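Local coordinates for protein glucose-6-phosphate 1-dehydrogenase (Mycobacterium avium, PDB 4LGV) that probably catalyses the NADP-dependent oxidation of glucose 6-phosphate to 6-phosphogluconolactone, the first step of the oxidative pentose phosphate pathway, at residues A247-V259 / A436-L448. Numbering follows the deposited sequence.
Sequences AVRDVVQNHLLQV and AIEETWRIVQPVL
Gln253 is the knob of this contact and fits among Ile437, Thr440, Trp441 and Val444. Its CB lies 4.4 Å from Val444 CG2. CG sits over the face of the Trp441 six-membered ring, 3.5 Å from its centroid, in a CH-pi contact. The chain bends at chi2 (-89°), bringing CD over the indole. The amide stacks nearly parallel on the ring, with CD nearest CE2 and CZ2; OE1 lies 3.5 Å from Trp441 CZ2. At the tip, NE2 donates to Thr440 OG1 at 2.9 Å, with an N-H...O angle of 153°. The Thr440 hydroxyl proton is left for Ala436 O or Ile437 O, so a buried OG1 is held from both helices. A water donates to Asn254 OD1, accepts from Gln258 NE2 and bonds weakly to Thr440 OG1. Asn254 ND2 bonds to Asp192, and Gln258 OE1 to Lys280.

Apolar packing flanks the knob. Leu257 CD1 meets Thr440 CG2 at 3.8 Å. Val248 CG1 meets Leu448 CD2 at 4.0 Å. That same CD2 lies over the centre of the Arg249 guanidinium, 3.9 Å from CZ, while Arg249 NE bonds to His167 O.

The segment axes approach to 9.2 Å and cross at 123°. Phe284 of helix 273-284 touches both Leu257 and Thr440. In the C-terminal domain family region, the pair packs between strand 335-340 of the mixed sheet (Leu337 against Val252 and Leu256) and helix 169-180 (against Trp441).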
loop_
_atom_site.group_PDB
_atom_site.type_symbol
_atom_site.label_atom_id
_atom_site.label_comp_id
_atom_site.label_asym_id
_atom_site.label_seq_id
_atom_site.Cartn_x
_atom_site.Cartn_y
_atom_site.Cartn_z
ATOM N N ALA A 247 28.080 -23.635 -17.565
ATOM C CA ALA A 247 26.814 -23.450 -16.854
ATOM C C ALA A 247 26.116 -22.140 -17.183
ATOM O O ALA A 247 24.931 -22.113 -17.474
ATOM C CB ALA A 247 27.051 -23.571 -15.355
ATOM N N VAL A 248 26.842 -21.042 -17.196
ATOM C CA VAL A 248 26.224 -19.748 -17.565
ATOM C C VAL A 248 25.481 -19.834 -18.903
ATOM O O VAL A 248 24.274 -19.483 -18.979
ATOM C CB VAL A 248 27.228 -18.604 -17.589
ATOM C CG1 VAL A 248 26.599 -17.322 -18.105
ATOM C CG2 VAL A 248 27.744 -18.364 -16.196
ATOM N N ARG A 249 26.152 -20.307 -19.946
ATOM C CA ARG A 249 25.499 -20.381 -21.263
ATOM C C ARG A 249 24.429 -21.450 -21.306
ATOM O O ARG A 249 23.454 -21.345 -22.049
ATOM C CB ARG A 249 26.507 -20.675 -22.366
ATOM C CG ARG A 249 27.494 -19.539 -22.648
ATOM C CD ARG A 249 28.368 -19.922 -23.822
ATOM N NE ARG A 249 29.386 -18.917 -24.100
ATOM C CZ ARG A 249 30.588 -18.882 -23.539
ATOM N NH1 ARG A 249 30.963 -19.813 -22.661
ATOM N NH2 ARG A 249 31.428 -17.911 -23.859
ATOM N N ASP A 250 24.634 -22.499 -20.520
ATOM C CA ASP A 250 23.778 -23.674 -20.576
ATOM C C ASP A 250 22.417 -23.411 -19.941
ATOM O O ASP A 250 21.420 -23.755 -20.515
ATOM C CB ASP A 250 24.464 -24.855 -19.883
ATOM C CG ASP A 250 23.719 -26.143 -20.063
ATOM O OD1 ASP A 250 23.232 -26.391 -21.186
ATOM O OD2 ASP A 250 23.635 -26.933 -19.088
ATOM N N VAL A 251 22.399 -22.826 -18.746
ATOM C CA VAL A 251 21.143 -22.654 -17.956
ATOM C C VAL A 251 20.769 -21.230 -17.553
ATOM O O VAL A 251 19.579 -20.928 -17.340
ATOM C CB VAL A 251 21.134 -23.537 -16.677
ATOM C CG1 VAL A 251 21.260 -25.003 -17.018
ATOM C CG2 VAL A 251 22.294 -23.184 -15.756
ATOM N N VAL A 252 21.743 -20.345 -17.461
ATOM C CA VAL A 252 21.472 -19.004 -16.954
ATOM C C VAL A 252 20.906 -18.049 -18.009
ATOM O O VAL A 252 19.840 -17.448 -17.799
ATOM C CB VAL A 252 22.713 -18.385 -16.284
ATOM C CG1 VAL A 252 22.426 -16.965 -15.809
ATOM C CG2 VAL A 252 23.125 -19.214 -15.087
ATOM N N GLN A 253 21.627 -17.924 -19.116
ATOM C CA GLN A 253 21.335 -16.953 -20.164
ATOM C C GLN A 253 19.888 -16.984 -20.625
ATOM O O GLN A 253 19.267 -15.946 -20.811
ATOM C CB GLN A 253 22.285 -17.175 -21.352
ATOM C CG GLN A 253 22.024 -16.307 -22.585
ATOM C CD GLN A 253 21.040 -16.941 -23.544
ATOM O OE1 GLN A 253 21.140 -18.113 -23.847
ATOM N NE2 GLN A 253 20.058 -16.169 -24.010
ATOM N N ASN A 254 19.358 -18.163 -20.824
ATOM C CA ASN A 254 17.997 -18.339 -21.346
ATOM C C ASN A 254 17.066 -18.852 -20.237
ATOM O O ASN A 254 16.198 -18.130 -19.782
ATOM C CB ASN A 254 18.008 -19.277 -22.565
ATOM C CG ASN A 254 16.758 -19.178 -23.395
ATOM O OD1 ASN A 254 16.160 -18.128 -23.479
ATOM N ND2 ASN A 254 16.348 -20.278 -24.005
ATOM N N HIS A 255 17.274 -20.083 -19.781
ATOM C CA HIS A 255 16.332 -20.738 -18.851
ATOM C C HIS A 255 16.047 -19.948 -17.580
ATOM O O HIS A 255 14.890 -19.574 -17.317
ATOM C CB HIS A 255 16.853 -22.137 -18.502
ATOM C CG HIS A 255 15.954 -22.941 -17.610
ATOM N ND1 HIS A 255 14.600 -23.033 -17.806
ATOM C CD2 HIS A 255 16.226 -23.733 -16.536
ATOM C CE1 HIS A 255 14.066 -23.812 -16.876
ATOM N NE2 HIS A 255 15.032 -24.268 -16.105
ATOM N N LEU A 256 17.082 -19.684 -16.790
ATOM C CA LEU A 256 16.863 -19.125 -15.477
ATOM C C LEU A 256 16.456 -17.668 -15.544
ATOM O O LEU A 256 15.629 -17.231 -14.758
ATOM C CB LEU A 256 18.076 -19.325 -14.573
ATOM C CG LEU A 256 18.370 -20.742 -14.158
ATOM C CD1 LEU A 256 19.558 -20.842 -13.198
ATOM C CD2 LEU A 256 17.168 -21.384 -13.501
ATOM N N LEU A 257 17.044 -16.904 -16.462
ATOM C CA LEU A 257 16.592 -15.517 -16.648
ATOM C C LEU A 257 15.158 -15.454 -17.154
ATOM O O LEU A 257 14.398 -14.570 -16.777
ATOM C CB LEU A 257 17.533 -14.770 -17.580
ATOM C CG LEU A 257 18.880 -14.387 -16.937
ATOM C CD1 LEU A 257 19.797 -13.719 -17.953
ATOM C CD2 LEU A 257 18.647 -13.444 -15.777
ATOM N N GLN A 258 14.750 -16.416 -17.947
ATOM C CA GLN A 258 13.339 -16.470 -18.380
ATOM C C GLN A 258 12.417 -16.778 -17.186
ATOM O O GLN A 258 11.334 -16.257 -17.105
ATOM C CB GLN A 258 13.148 -17.515 -19.490
ATOM C CG GLN A 258 13.698 -17.062 -20.845
ATOM C CD GLN A 258 12.663 -16.360 -21.690
ATOM O OE1 GLN A 258 11.475 -16.729 -21.688
ATOM N NE2 GLN A 258 13.096 -15.348 -22.437
ATOM N N VAL A 259 12.875 -17.658 -16.299
ATOM C CA VAL A 259 12.134 -17.997 -15.079
ATOM C C VAL A 259 11.992 -16.745 -14.179
ATOM O O VAL A 259 10.901 -16.435 -13.724
ATOM C CB VAL A 259 12.803 -19.107 -14.274
ATOM C CG1 VAL A 259 12.279 -19.167 -12.854
ATOM C CG2 VAL A 259 12.525 -20.448 -14.919
ATOM N N ALA A 436 14.343 -10.644 -26.233
ATOM C CA ALA A 436 14.758 -11.218 -24.950
ATOM C C ALA A 436 16.122 -11.907 -25.048
ATOM O O ALA A 436 16.971 -11.800 -24.168
ATOM C CB ALA A 436 13.717 -12.203 -24.471
ATOM N N ILE A 437 16.334 -12.603 -26.144
ATOM C CA ILE A 437 17.604 -13.241 -26.358
ATOM C C ILE A 437 18.733 -12.192 -26.268
ATOM O O ILE A 437 19.718 -12.391 -25.561
ATOM C CB ILE A 437 17.588 -14.011 -27.701
ATOM C CG1 ILE A 437 16.490 -15.110 -27.697
ATOM C CG2 ILE A 437 19.012 -14.347 -28.151
ATOM C CD1 ILE A 437 16.955 -16.520 -27.532
ATOM N N GLU A 438 18.582 -11.092 -26.985
ATOM C CA GLU A 438 19.624 -10.071 -27.044
ATOM C C GLU A 438 19.821 -9.369 -25.711
ATOM O O GLU A 438 20.930 -9.144 -25.308
ATOM C CB GLU A 438 19.344 -9.100 -28.178
ATOM C CG GLU A 438 19.450 -9.846 -29.491
ATOM C CD GLU A 438 19.509 -8.969 -30.742
ATOM O OE1 GLU A 438 19.814 -7.758 -30.629
ATOM O OE2 GLU A 438 19.298 -9.554 -31.853
ATOM N N GLU A 439 18.760 -9.108 -24.986
ATOM C CA GLU A 439 18.907 -8.541 -23.667
ATOM C C GLU A 439 19.593 -9.491 -22.709
ATOM O O GLU A 439 20.403 -9.063 -21.910
ATOM C CB GLU A 439 17.545 -8.173 -23.051
ATOM C CG GLU A 439 16.836 -6.987 -23.693
ATOM C CD GLU A 439 17.618 -5.699 -23.649
ATOM O OE1 GLU A 439 18.299 -5.390 -22.645
ATOM O OE2 GLU A 439 17.581 -4.989 -24.658
ATOM N N THR A 440 19.282 -10.777 -22.757
ATOM C CA THR A 440 19.917 -11.705 -21.812
ATOM C C THR A 440 21.382 -11.916 -22.127
ATOM O O THR A 440 22.175 -12.093 -21.211
ATOM C CB THR A 440 19.201 -13.048 -21.702
ATOM O OG1 THR A 440 19.036 -13.607 -22.993
ATOM C CG2 THR A 440 17.805 -12.839 -21.071
ATOM N N TRP A 441 21.749 -11.864 -23.411
ATOM C CA TRP A 441 23.173 -11.897 -23.777
ATOM C C TRP A 441 23.900 -10.644 -23.275
ATOM O O TRP A 441 24.984 -10.757 -22.723
ATOM C CB TRP A 441 23.386 -12.064 -25.295
ATOM C CG TRP A 441 23.206 -13.521 -25.775
ATOM C CD1 TRP A 441 22.258 -13.981 -26.644
ATOM C CD2 TRP A 441 23.948 -14.649 -25.354
ATOM N NE1 TRP A 441 22.367 -15.329 -26.801
ATOM C CE2 TRP A 441 23.387 -15.778 -26.004
ATOM C CE3 TRP A 441 25.011 -14.837 -24.458
ATOM C CZ2 TRP A 441 23.878 -17.072 -25.817
ATOM C CZ3 TRP A 441 25.506 -16.123 -24.277
ATOM C CH2 TRP A 441 24.940 -17.223 -24.960
ATOM N N ARG A 442 23.273 -9.469 -23.406
ATOM C CA ARG A 442 23.871 -8.249 -22.853
ATOM C C ARG A 442 24.106 -8.416 -21.354
ATOM O O ARG A 442 25.174 -8.093 -20.850
ATOM C CB ARG A 442 22.949 -7.054 -23.080
ATOM C CG ARG A 442 23.376 -5.794 -22.324
ATOM C CD ARG A 442 22.370 -4.666 -22.409
ATOM N NE ARG A 442 21.073 -4.979 -21.792
ATOM C CZ ARG A 442 20.816 -5.026 -20.483
ATOM N NH1 ARG A 442 21.749 -4.807 -19.583
ATOM N NH2 ARG A 442 19.591 -5.280 -20.057
ATOM N N ILE A 443 23.110 -8.958 -20.654
ATOM C CA ILE A 443 23.197 -9.124 -19.213
ATOM C C ILE A 443 24.370 -9.999 -18.796
ATOM O O ILE A 443 25.122 -9.620 -17.902
ATOM C CB ILE A 443 21.874 -9.660 -18.639
ATOM C CG1 ILE A 443 20.815 -8.578 -18.751
ATOM C CG2 ILE A 443 22.007 -10.035 -17.184
ATOM C CD1 ILE A 443 19.409 -9.083 -18.624
ATOM N N VAL A 444 24.562 -11.132 -19.462
ATOM C CA VAL A 444 25.601 -12.113 -19.037
ATOM C C VAL A 444 26.986 -11.837 -19.626
ATOM O O VAL A 444 27.980 -12.355 -19.144
ATOM C CB VAL A 444 25.214 -13.583 -19.335
ATOM C CG1 VAL A 444 23.891 -13.947 -18.684
ATOM C CG2 VAL A 444 25.161 -13.880 -20.836
ATOM N N GLN A 445 27.061 -11.025 -20.669
ATOM C CA GLN A 445 28.328 -10.858 -21.394
ATOM C C GLN A 445 29.566 -10.570 -20.508
ATOM O O GLN A 445 30.612 -11.094 -20.764
ATOM C CB GLN A 445 28.170 -9.787 -22.471
ATOM C CG GLN A 445 29.333 -9.750 -23.428
ATOM C CD GLN A 445 29.406 -11.063 -24.171
ATOM O OE1 GLN A 445 30.477 -11.616 -24.327
ATOM N NE2 GLN A 445 28.243 -11.640 -24.513
ATOM N N PRO A 446 29.436 -9.732 -19.473
ATOM C CA PRO A 446 30.637 -9.338 -18.739
ATOM C C PRO A 446 31.264 -10.509 -18.029
ATOM O O PRO A 446 32.489 -10.589 -17.933
ATOM C CB PRO A 446 30.123 -8.316 -17.728
ATOM C CG PRO A 446 28.950 -7.707 -18.400
ATOM C CD PRO A 446 28.300 -8.833 -19.182
ATOM N N VAL A 447 30.432 -11.437 -17.581
ATOM C CA VAL A 447 30.920 -12.680 -16.976
ATOM C C VAL A 447 31.587 -13.608 -18.001
ATOM O O VAL A 447 32.537 -14.339 -17.679
ATOM C CB VAL A 447 29.755 -13.376 -16.243
ATOM C CG1 VAL A 447 30.028 -14.840 -16.019
ATOM C CG2 VAL A 447 29.525 -12.689 -14.921
ATOM N N LEU A 448 31.118 -13.583 -19.242
ATOM C CA LEU A 448 31.764 -14.359 -20.299
ATOM C C LEU A 448 33.118 -13.769 -20.653
ATOM O O LEU A 448 34.052 -14.495 -20.952
ATOM C CB LEU A 448 30.896 -14.405 -21.561
ATOM C CG LEU A 448 29.447 -14.920 -21.410
ATOM C CD1 LEU A 448 28.747 -14.890 -22.767
ATOM C CD2 LEU A 448 29.394 -16.315 -20.790
HETATM O O HOH W 1 16.069 -15.367 -23.182
#